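Local structure of superoxide dismutase [Mn], mitochondrial (Saccharomyces cerevisiae, 3RN4) at residues 143-148 against 155-160; 170-175 against 208-213; 15-20 against 91-96. The protein destroys superoxide radicals, converting them to hydrogen peroxide and dioxygen with one manganese ion per subunit. All blocks are in the same frame, centred on the assembly; numbering follows the deposited sequence.

Contact 1 of 3, residues 143-148 against 155-160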
loop_
_atom_site.group_PDB
_atom_site.type_symbol
_atom_site.label_atom_id
_atom_site.label_comp_id
_atom_site.label_asym_id
_atom_site.label_seq_id
_atom_site.Cartn_x
_atom_site.Cartn_y
_atom_site.Cartn_z
ATOM N N PHE A 143 -6.530 13.705 -9.945
ATOM C CA PHE A 143 -5.814 14.554 -10.891
ATOM C C PHE A 143 -6.257 14.243 -12.299
ATOM O O PHE A 143 -6.271 13.088 -12.717
ATOM C CB PHE A 143 -4.338 14.287 -10.853
ATOM C CG PHE A 143 -3.664 14.583 -9.532
ATOM C CD1 PHE A 143 -3.103 15.840 -9.285
ATOM C CD2 PHE A 143 -3.529 13.574 -8.575
ATOM C CE1 PHE A 143 -2.432 16.103 -8.063
ATOM C CE2 PHE A 143 -2.862 13.819 -7.376
ATOM C CZ PHE A 143 -2.330 15.101 -7.114
ATOM N N ILE A 144 -6.602 15.284 -13.040
ATOM C CA ILE A 144 -6.718 15.149 -14.480
ATOM C C ILE A 144 -5.294 15.301 -15.023
ATOM O O ILE A 144 -4.610 16.289 -14.734
ATOM C CB ILE A 144 -7.662 16.215 -15.077
ATOM C CG1 ILE A 144 -9.055 16.119 -14.443
ATOM C CG2 ILE A 144 -7.701 16.071 -16.615
ATOM C CD1 ILE A 144 -10.068 17.184 -14.954
ATOM N N VAL A 145 -4.831 14.313 -15.789
ATOM C CA VAL A 145 -3.459 14.285 -16.233
ATOM C C VAL A 145 -3.309 14.171 -17.752
ATOM O O VAL A 145 -4.229 13.726 -18.456
ATOM C CB VAL A 145 -2.684 13.107 -15.605
ATOM C CG1 VAL A 145 -2.664 13.251 -14.051
ATOM C CG2 VAL A 145 -3.314 11.755 -16.067
ATOM N N LYS A 146 -2.125 14.561 -18.218
ATOM C CA LYS A 146 -1.690 14.275 -19.591
ATOM C C LYS A 146 -0.573 13.246 -19.497
ATOM O O LYS A 146 0.447 13.473 -18.848
ATOM C CB LYS A 146 -1.162 15.536 -20.265
ATOM C CG LYS A 146 -0.737 15.299 -21.740
ATOM C CD LYS A 146 -0.078 16.577 -22.317
ATOM C CE LYS A 146 0.044 16.527 -23.851
ATOM N NZ LYS A 146 0.641 17.833 -24.369
ATOM N N ASN A 147 -0.776 12.088 -20.110
ATOM C CA ASN A 147 0.225 11.036 -20.074
ATOM C C ASN A 147 1.193 11.126 -21.255
ATOM O O ASN A 147 0.822 10.873 -22.409
ATOM C CB ASN A 147 -0.475 9.676 -20.054
ATOM C CG ASN A 147 0.489 8.533 -19.912
ATOM O OD1 ASN A 147 1.702 8.704 -20.018
ATOM N ND2 ASN A 147 -0.054 7.338 -19.698
ATOM N N LEU A 148 2.432 11.505 -20.961
ATOM C CA LEU A 148 3.432 11.744 -22.006
ATOM C C LEU A 148 3.973 10.479 -22.650
ATOM O O LEU A 148 4.655 10.556 -23.675
ATOM C CB LEU A 148 4.606 12.533 -21.440
ATOM C CG LEU A 148 4.249 13.914 -20.920
ATOM C CD1 LEU A 148 5.486 14.590 -20.344
ATOM C CD2 LEU A 148 3.616 14.737 -22.032
ATOM N N ASP A 155 -6.109 11.443 -18.892
ATOM C CA ASP A 155 -6.775 10.447 -18.050
ATOM C C ASP A 155 -7.100 11.117 -16.726
ATOM O O ASP A 155 -6.737 12.278 -16.503
ATOM C CB ASP A 155 -5.829 9.261 -17.845
ATOM C CG ASP A 155 -6.537 8.014 -17.340
ATOM O OD1 ASP A 155 -7.776 7.977 -17.220
ATOM O OD2 ASP A 155 -5.835 7.023 -17.076
ATOM N N VAL A 156 -7.769 10.389 -15.837
ATOM C CA VAL A 156 -7.998 10.897 -14.494
ATOM C C VAL A 156 -7.510 9.843 -13.519
ATOM O O VAL A 156 -7.858 8.666 -13.643
ATOM C CB VAL A 156 -9.463 11.153 -14.213
ATOM C CG1 VAL A 156 -9.617 11.805 -12.833
ATOM C CG2 VAL A 156 -10.083 12.029 -15.324
ATOM N N VAL A 157 -6.692 10.252 -12.573
ATOM C CA VAL A 157 -6.139 9.272 -11.641
ATOM C C VAL A 157 -6.422 9.682 -10.210
ATOM O O VAL A 157 -6.598 10.859 -9.918
ATOM C CB VAL A 157 -4.662 9.103 -11.828
ATOM C CG1 VAL A 157 -4.343 8.547 -13.243
ATOM C CG2 VAL A 157 -3.929 10.405 -11.584
ATOM N N GLN A 158 -6.470 8.708 -9.316
ATOM C CA GLN A 158 -6.670 8.997 -7.890
ATOM C C GLN A 158 -5.327 8.811 -7.219
ATOM O O GLN A 158 -4.562 7.923 -7.612
ATOM C CB GLN A 158 -7.580 7.935 -7.250
ATOM C CG GLN A 158 -9.039 7.952 -7.607
ATOM C CD GLN A 158 -9.700 6.723 -7.008
ATOM O OE1 GLN A 158 -9.014 5.722 -6.683
ATOM N NE2 GLN A 158 -10.995 6.799 -6.795
ATOM N N THR A 159 -5.034 9.584 -6.175
ATOM C CA THR A 159 -3.929 9.220 -5.285
ATOM C C THR A 159 -4.450 9.274 -3.854
ATOM O O THR A 159 -5.463 9.918 -3.584
ATOM C CB THR A 159 -2.712 10.176 -5.350
ATOM O OG1 THR A 159 -3.089 11.468 -4.856
ATOM C CG2 THR A 159 -2.172 10.309 -6.768
ATOM N N TYR A 160 -3.752 8.589 -2.947
ATOM C CA TYR A 160 -4.128 8.613 -1.542
ATOM C C TYR A 160 -3.141 9.454 -0.762
ATOM O O TYR A 160 -1.955 9.580 -1.155
ATOM C CB TYR A 160 -4.139 7.180 -0.991
ATOM C CG TYR A 160 -5.453 6.500 -1.300
ATOM C CD1 TYR A 160 -6.443 6.406 -0.344
ATOM C CD2 TYR A 160 -5.721 6.013 -2.568
ATOM C CE1 TYR A 160 -7.664 5.808 -0.631
ATOM C CE2 TYR A 160 -6.957 5.422 -2.872
ATOM C CZ TYR A 160 -7.910 5.316 -1.896
ATOM O OH TYR A 160 -9.138 4.729 -2.194
HETATM O O HOH W 1 -2.819 7.199 -18.736
#
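Phe143 and Val157 face each other as a hydrogen-bonded antiparallel pair, Ile144 and Val156 follow as a non-hydrogen-bonded one, and Val145 and Asp155 complete the register as a second hydrogen-bonded pair. The two strands form a beta hairpin, so twisted that their directions make 127° where a flat antiparallel pair would make 180°. Four backbone bonds join them: Phe143 N donates to Val157 O at 2.8 Å and Val157 N donates back to Phe143 O at 2.9 Å, while Val145 and Asp155 exchange a similar pair. Where no N-H crosses, Val156 CA comes within 3.3 Å of Phe143 O in a CA-H...O contact.

On one face of the sheet Val157 CG2 fits between neighbours, 4.0 Å from Phe143 CB and equally far from Val145 CG1. Phe143 CG lies anti to the carbonyl carbon (chi1 -63°), which carries the ring along the sheet to Thr159; there OG1 lies in the ring plane, 3.5 Å from Phe143 CE2, and CG2 touches the same ring carbon. The Thr159 hydroxyl has its hydrogen-bonding partner in Asp163 O. Ile144 and Val156 occupy the other face, where Ile144 CG1 meets Val156 CG2 loosely at 4.3 Å and helix 122-134 packs against both.

At the hairpin's polar end a water accepts from Asn147 ND2 at 2.9 Å and reaches Asp155 OD2 weakly. Asn147 and Asp155 also exchange weak hydrogen bonds with the Asp155 and Asn147 of a second subunit, placing this edge at a subunit interface. The chemistry is thus divided: backbone bonds fix the register, apolar branches pack on both faces, and the amide and carboxylate extend the hairpin's polar contacts, weakly, to the neighbouring chain.

Contact 2 of 3, residues 170-175 against 208-213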
loop_
_atom_site.group_PDB
_atom_site.type_symbol
_atom_site.label_atom_id
_atom_site.label_comp_id
_atom_site.label_asym_id
_atom_site.label_seq_id
_atom_site.Cartn_x
_atom_site.Cartn_y
_atom_site.Cartn_z
ATOM N N VAL A 170 1.612 14.241 -16.332
ATOM C CA VAL A 170 1.618 15.682 -16.043
ATOM C C VAL A 170 0.310 16.128 -15.415
ATOM O O VAL A 170 -0.761 15.944 -15.986
ATOM C CB VAL A 170 1.863 16.509 -17.310
ATOM C CG1 VAL A 170 1.866 18.022 -16.987
ATOM C CG2 VAL A 170 3.180 16.057 -18.000
ATOM N N PRO A 171 0.377 16.730 -14.220
ATOM C CA PRO A 171 -0.915 17.119 -13.645
ATOM C C PRO A 171 -1.506 18.365 -14.316
ATOM O O PRO A 171 -0.803 19.360 -14.460
ATOM C CB PRO A 171 -0.577 17.435 -12.179
ATOM C CG PRO A 171 0.878 17.774 -12.175
ATOM C CD PRO A 171 1.519 16.988 -13.326
ATOM N N LEU A 172 -2.769 18.300 -14.709
ATOM C CA LEU A 172 -3.457 19.442 -15.338
ATOM C C LEU A 172 -4.414 20.095 -14.373
ATOM O O LEU A 172 -4.437 21.318 -14.277
ATOM C CB LEU A 172 -4.233 19.014 -16.567
ATOM C CG LEU A 172 -3.440 18.150 -17.536
ATOM C CD1 LEU A 172 -4.377 17.732 -18.687
ATOM C CD2 LEU A 172 -2.146 18.854 -18.068
ATOM N N VAL A 173 -5.235 19.295 -13.697
ATOM C CA VAL A 173 -6.114 19.827 -12.644
ATOM C C VAL A 173 -5.972 18.933 -11.431
ATOM O O VAL A 173 -6.134 17.705 -11.565
ATOM C CB VAL A 173 -7.590 19.804 -13.048
ATOM C CG1 VAL A 173 -8.473 20.222 -11.856
ATOM C CG2 VAL A 173 -7.850 20.745 -14.266
ATOM N N ALA A 174 -5.663 19.525 -10.276
ATOM C CA ALA A 174 -5.653 18.764 -9.005
ATOM C C ALA A 174 -6.880 19.125 -8.181
ATOM O O ALA A 174 -7.230 20.307 -8.065
ATOM C CB ALA A 174 -4.344 19.070 -8.193
ATOM N N ILE A 175 -7.566 18.118 -7.620
ATOM C CA ILE A 175 -8.716 18.384 -6.761
ATOM C C ILE A 175 -8.508 17.659 -5.440
ATOM O O ILE A 175 -8.336 16.435 -5.420
ATOM C CB ILE A 175 -10.058 17.907 -7.365
ATOM C CG1 ILE A 175 -10.302 18.506 -8.773
ATOM C CG2 ILE A 175 -11.209 18.234 -6.409
ATOM C CD1 ILE A 175 -10.515 19.995 -8.768
ATOM N N ARG A 208 -2.685 25.718 -20.103
ATOM C CA ARG A 208 -1.279 26.032 -20.113
ATOM C C ARG A 208 -0.414 24.850 -19.667
ATOM O O ARG A 208 0.629 24.602 -20.229
ATOM C CB ARG A 208 -1.004 27.271 -19.223
ATOM C CG ARG A 208 0.412 27.816 -19.315
ATOM C CD ARG A 208 0.753 28.755 -18.132
ATOM N NE ARG A 208 0.786 28.023 -16.868
ATOM C CZ ARG A 208 1.815 27.295 -16.458
ATOM N NH1 ARG A 208 2.910 27.218 -17.203
ATOM N NH2 ARG A 208 1.750 26.638 -15.308
ATOM N N ARG A 209 -0.845 24.128 -18.632
ATOM C CA ARG A 209 -0.115 22.955 -18.195
ATOM C C ARG A 209 -0.077 21.849 -19.260
ATOM O O ARG A 209 0.946 21.168 -19.435
ATOM C CB ARG A 209 -0.767 22.420 -16.923
ATOM C CG ARG A 209 -0.540 23.340 -15.734
ATOM C CD ARG A 209 -1.270 22.767 -14.538
ATOM N NE ARG A 209 -1.120 23.578 -13.318
ATOM C CZ ARG A 209 -1.886 23.389 -12.246
ATOM N NH1 ARG A 209 -2.832 22.454 -12.283
ATOM N NH2 ARG A 209 -1.728 24.130 -11.146
ATOM N N PHE A 210 -1.174 21.713 -19.984
ATOM C CA PHE A 210 -1.279 20.708 -21.050
ATOM C C PHE A 210 -0.264 21.023 -22.140
ATOM O O PHE A 210 0.433 20.129 -22.624
ATOM C CB PHE A 210 -2.695 20.658 -21.609
ATOM C CG PHE A 210 -2.879 19.617 -22.686
ATOM C CD1 PHE A 210 -3.265 18.327 -22.363
ATOM C CD2 PHE A 210 -2.663 19.943 -24.017
ATOM C CE1 PHE A 210 -3.436 17.360 -23.368
ATOM C CE2 PHE A 210 -2.832 18.977 -25.025
ATOM C CZ PHE A 210 -3.206 17.698 -24.691
ATOM N N ASP A 211 -0.166 22.296 -22.498
ATOM C CA ASP A 211 0.795 22.763 -23.531
ATOM C C ASP A 211 2.250 22.630 -23.078
ATOM O O ASP A 211 3.115 22.212 -23.842
ATOM C CB ASP A 211 0.559 24.243 -23.852
ATOM C CG ASP A 211 -0.690 24.500 -24.702
ATOM O OD1 ASP A 211 -1.220 23.564 -25.324
ATOM O OD2 ASP A 211 -1.133 25.674 -24.753
ATOM N N ALA A 212 2.526 23.031 -21.847
ATOM C CA ALA A 212 3.891 23.059 -21.343
ATOM C C ALA A 212 4.431 21.647 -21.144
ATOM O O ALA A 212 5.630 21.410 -21.255
ATOM C CB ALA A 212 3.945 23.841 -20.051
ATOM N N GLY A 213 3.529 20.713 -20.871
ATOM C CA GLY A 213 3.883 19.323 -20.641
ATOM C C GLY A 213 4.877 19.150 -19.508
ATOM O O GLY A 213 5.816 18.360 -19.647
#
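Val170 touches the C-terminal end of helix 203-212 and the residue after it with both methyls: CG2 lies 3.8 Å from Gly213 C, and CG1 leans on Gly213 C and on Arg209 O. Pro171 contributes its carbonyl, since Pro171 O lies 3.4 Å from Arg209 CD and the aliphatic part of the arginine runs past it.

Leu172 meets the helix most intimately. Its CD2 methyl reaches the backbone of Phe210, 3.6 Å from Phe210 N, while CD1 comes to the edge of the aromatic ring, in its plane, 3.9 Å from Phe210 CD1. At this residue the strand turns a corner: Leu172 and Val173 both face Ile144, a classic beta bulge in the three-stranded antiparallel sheet of the iron/manganese superoxide dismutase C-terminal domain.

The carbonyl of Leu172 takes a hydrogen bond from Arg209 NH1 at 2.8 Å. The bond is bent, with 138° at the hydrogen, and the donor stands above the carbonyl plane rather than on a lone pair. Arg209 gets there by an extended chain, fully stretched about CG-CD (chi3 180°). Its guanidinium is gripped from several directions, by Glu205 in a salt bridge to NE, by Leu91 O at NH2 and by Asn95 OD1 at NH1. With an alanine here, Leu172 O is likely to lose this donor and Glu205 one of its charged partners, and a gap would probably open beside Pro171 O.

Beyond the corner the strand moves off the helix: Val173 points away from it and packs on Ile144, and Ala174 N bonds to Asn95 OD1, the same oxygen that receives Arg209 NH1.

Contact 3 of 3, residues 15-20 against 91-96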
loop_
_atom_site.group_PDB
_atom_site.type_symbol
_atom_site.label_atom_id
_atom_site.label_comp_id
_atom_site.label_asym_id
_atom_site.label_seq_id
_atom_site.Cartn_x
_atom_site.Cartn_y
_atom_site.Cartn_z
ATOM N N LEU A 15 -1.297 33.775 -3.045
ATOM C CA LEU A 15 -2.581 33.506 -3.681
ATOM C C LEU A 15 -2.999 34.595 -4.680
ATOM O O LEU A 15 -2.720 35.769 -4.485
ATOM C CB LEU A 15 -3.671 33.312 -2.629
ATOM C CG LEU A 15 -3.561 32.047 -1.777
ATOM C CD1 LEU A 15 -4.623 32.078 -0.680
ATOM C CD2 LEU A 15 -3.703 30.795 -2.635
ATOM N N LYS A 16 -3.682 34.186 -5.743
ATOM C CA LYS A 16 -4.207 35.121 -6.746
ATOM C C LYS A 16 -5.636 35.611 -6.424
ATOM O O LYS A 16 -6.323 36.210 -7.265
ATOM C CB LYS A 16 -4.167 34.455 -8.126
ATOM C CG LYS A 16 -2.760 34.279 -8.688
ATOM C CD LYS A 16 -2.786 33.587 -10.052
ATOM C CE LYS A 16 -1.406 33.570 -10.695
ATOM N NZ LYS A 16 -0.386 33.021 -9.753
ATOM N N TRP A 17 -6.083 35.353 -5.203
ATOM C CA TRP A 17 -7.415 35.738 -4.782
ATOM C C TRP A 17 -7.401 35.767 -3.246
ATOM O O TRP A 17 -6.578 35.093 -2.618
ATOM C CB TRP A 17 -8.466 34.761 -5.340
ATOM C CG TRP A 17 -7.989 33.309 -5.503
ATOM C CD1 TRP A 17 -7.418 32.742 -6.623
ATOM C CD2 TRP A 17 -8.059 32.260 -4.519
ATOM N NE1 TRP A 17 -7.137 31.408 -6.390
ATOM C CE2 TRP A 17 -7.514 31.090 -5.108
ATOM C CE3 TRP A 17 -8.522 32.198 -3.199
ATOM C CZ2 TRP A 17 -7.420 29.879 -4.418
ATOM C CZ3 TRP A 17 -8.435 30.990 -2.519
ATOM C CH2 TRP A 17 -7.881 29.846 -3.129
ATOM N N ASP A 18 -8.239 36.599 -2.627
ATOM C CA ASP A 18 -8.251 36.594 -1.166
ATOM C C ASP A 18 -9.037 35.357 -0.757
ATOM O O ASP A 18 -9.794 34.806 -1.561
ATOM C CB ASP A 18 -8.913 37.838 -0.587
ATOM C CG ASP A 18 -10.404 37.840 -0.814
ATOM O OD1 ASP A 18 -10.812 38.307 -1.897
ATOM O OD2 ASP A 18 -11.159 37.346 0.058
ATOM N N PHE A 19 -8.915 34.957 0.510
ATOM C CA PHE A 19 -9.513 33.693 0.957
ATOM C C PHE A 19 -10.978 33.468 0.605
ATOM O O PHE A 19 -11.404 32.324 0.473
ATOM C CB PHE A 19 -9.393 33.531 2.476
ATOM C CG PHE A 19 -8.003 33.425 2.978
ATOM C CD1 PHE A 19 -7.023 32.746 2.264
ATOM C CD2 PHE A 19 -7.667 33.983 4.205
ATOM C CE1 PHE A 19 -5.745 32.643 2.759
ATOM C CE2 PHE A 19 -6.401 33.871 4.703
ATOM C CZ PHE A 19 -5.436 33.210 3.997
ATOM N N GLY A 20 -11.777 34.531 0.519
ATOM C CA GLY A 20 -13.212 34.385 0.335
ATOM C C GLY A 20 -13.669 34.500 -1.117
ATOM O O GLY A 20 -14.863 34.512 -1.395
ATOM N N LEU A 91 -0.195 23.082 -6.658
ATOM C CA LEU A 91 -0.983 22.816 -7.871
ATOM C C LEU A 91 -2.417 23.269 -7.679
ATOM O O LEU A 91 -3.009 23.934 -8.542
ATOM C CB LEU A 91 -0.956 21.315 -8.242
ATOM C CG LEU A 91 0.353 20.763 -8.792
ATOM C CD1 LEU A 91 0.387 19.228 -8.778
ATOM C CD2 LEU A 91 0.585 21.322 -10.220
ATOM N N PHE A 92 -2.991 22.899 -6.532
ATOM C CA PHE A 92 -4.370 23.184 -6.220
ATOM C C PHE A 92 -4.697 24.687 -6.323
ATOM O O PHE A 92 -5.618 25.061 -7.023
ATOM C CB PHE A 92 -4.707 22.627 -4.790
ATOM C CG PHE A 92 -6.180 22.609 -4.437
ATOM C CD1 PHE A 92 -7.115 21.973 -5.240
ATOM C CD2 PHE A 92 -6.620 23.180 -3.237
ATOM C CE1 PHE A 92 -8.443 21.938 -4.892
ATOM C CE2 PHE A 92 -7.958 23.125 -2.870
ATOM C CZ PHE A 92 -8.871 22.510 -3.676
ATOM N N TRP A 93 -3.963 25.555 -5.622
ATOM C CA TRP A 93 -4.367 26.959 -5.633
ATOM C C TRP A 93 -4.266 27.524 -7.042
ATOM O O TRP A 93 -5.072 28.359 -7.439
ATOM C CB TRP A 93 -3.497 27.826 -4.713
ATOM C CG TRP A 93 -3.263 27.266 -3.340
ATOM C CD1 TRP A 93 -2.059 27.092 -2.729
ATOM C CD2 TRP A 93 -4.262 26.838 -2.402
ATOM N NE1 TRP A 93 -2.246 26.567 -1.463
ATOM C CE2 TRP A 93 -3.586 26.406 -1.243
ATOM C CE3 TRP A 93 -5.661 26.777 -2.433
ATOM C CZ2 TRP A 93 -4.263 25.907 -0.118
ATOM C CZ3 TRP A 93 -6.339 26.291 -1.301
ATOM C CH2 TRP A 93 -5.631 25.851 -0.174
ATOM N N GLU A 94 -3.234 27.096 -7.741
ATOM C CA GLU A 94 -2.951 27.573 -9.103
ATOM C C GLU A 94 -3.962 27.122 -10.149
ATOM O O GLU A 94 -4.162 27.813 -11.165
ATOM C CB GLU A 94 -1.534 27.203 -9.514
ATOM C CG GLU A 94 -0.498 28.180 -9.003
ATOM C CD GLU A 94 -0.751 29.611 -9.509
ATOM O OE1 GLU A 94 -1.179 29.786 -10.680
ATOM O OE2 GLU A 94 -0.533 30.560 -8.733
ATOM N N ASN A 95 -4.648 26.001 -9.891
ATOM C CA ASN A 95 -5.837 25.658 -10.689
ATOM C C ASN A 95 -7.211 26.023 -10.102
ATOM O O ASN A 95 -8.244 25.468 -10.481
ATOM C CB ASN A 95 -5.758 24.232 -11.319
ATOM C CG ASN A 95 -5.846 23.071 -10.300
ATOM O OD1 ASN A 95 -4.943 22.246 -10.248
ATOM N ND2 ASN A 95 -6.941 22.980 -9.550
ATOM N N LEU A 96 -7.229 27.026 -9.211
ATOM C CA LEU A 96 -8.480 27.602 -8.739
ATOM C C LEU A 96 -8.451 29.101 -9.016
ATOM O O LEU A 96 -7.392 29.707 -8.948
ATOM C CB LEU A 96 -8.669 27.394 -7.231
ATOM C CG LEU A 96 -8.858 25.948 -6.762
ATOM C CD1 LEU A 96 -8.851 25.904 -5.221
ATOM C CD2 LEU A 96 -10.144 25.379 -7.284
HETATM O O HOH W 2 -3.674 31.187 -6.348
#
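Leu15 rests its CD2 methyl on one face of the Trp93 indole, in a CH-pi contact that sits 4.0 Å from the centroid of the five-membered ring. In this alpha-hairpin domain of the iron/manganese superoxide dismutases, the loop before helix 28-62 folds over the C-terminal end of helix 66-94, where Trp17 wedges against Trp93 and Leu96 while Leu15 covers part of the Trp93 face. The same Leu15 methyl also lies over a face of Trp17, so that one methyl touches two indoles, offset toward the rim of each.

Trp17 is the larger wedge. Its CG sits between the backbone N and the carbonyl carbon at an unusual chi1 of 32°, a turn that drives the six-membered ring inward. CH2 then meets Trp93 CE3 at 3.9 Å, the two side chains crossing at about a right angle, and CZ2 packs 4.0 Å from Leu96 CB. Trp93 in turn stands edge-to-face with His34, a ligand of the bound iron, and its NE1 is hydrogen-bonded to His39, which places this packing beside the metal site.

Outside the hollow, Lys16 bends at its last torsion to bring NZ to the syn lone pair of Glu94 OE2, a salt bridge of 2.7 Å. Deeper in, Trp17 NE1 donates to Leu96 O at 3.1 Å from 63° above the carbonyl plane.

In the fold
Along the chain contact 3 closes first, then contact 1, then contact 2, so the alpha-hairpin domain comes before the C-terminal sheet in sequence. Contacts 1 and 2 have centres about 10 Å apart and share that sheet: strand 140-147 lies in the middle, with 153-160 and 169-176 on its two sides. Contact 3 is about 16 Å from contact 2 and about 21 Å from contact 1, centre to centre, yet the end of helix 66-94 and the residue after it reach contact 2 through hydrogen bonds. This joins the two domains close to iron ligands drawn from both, His34 and His89 from one, Asp176 and His180 from the other.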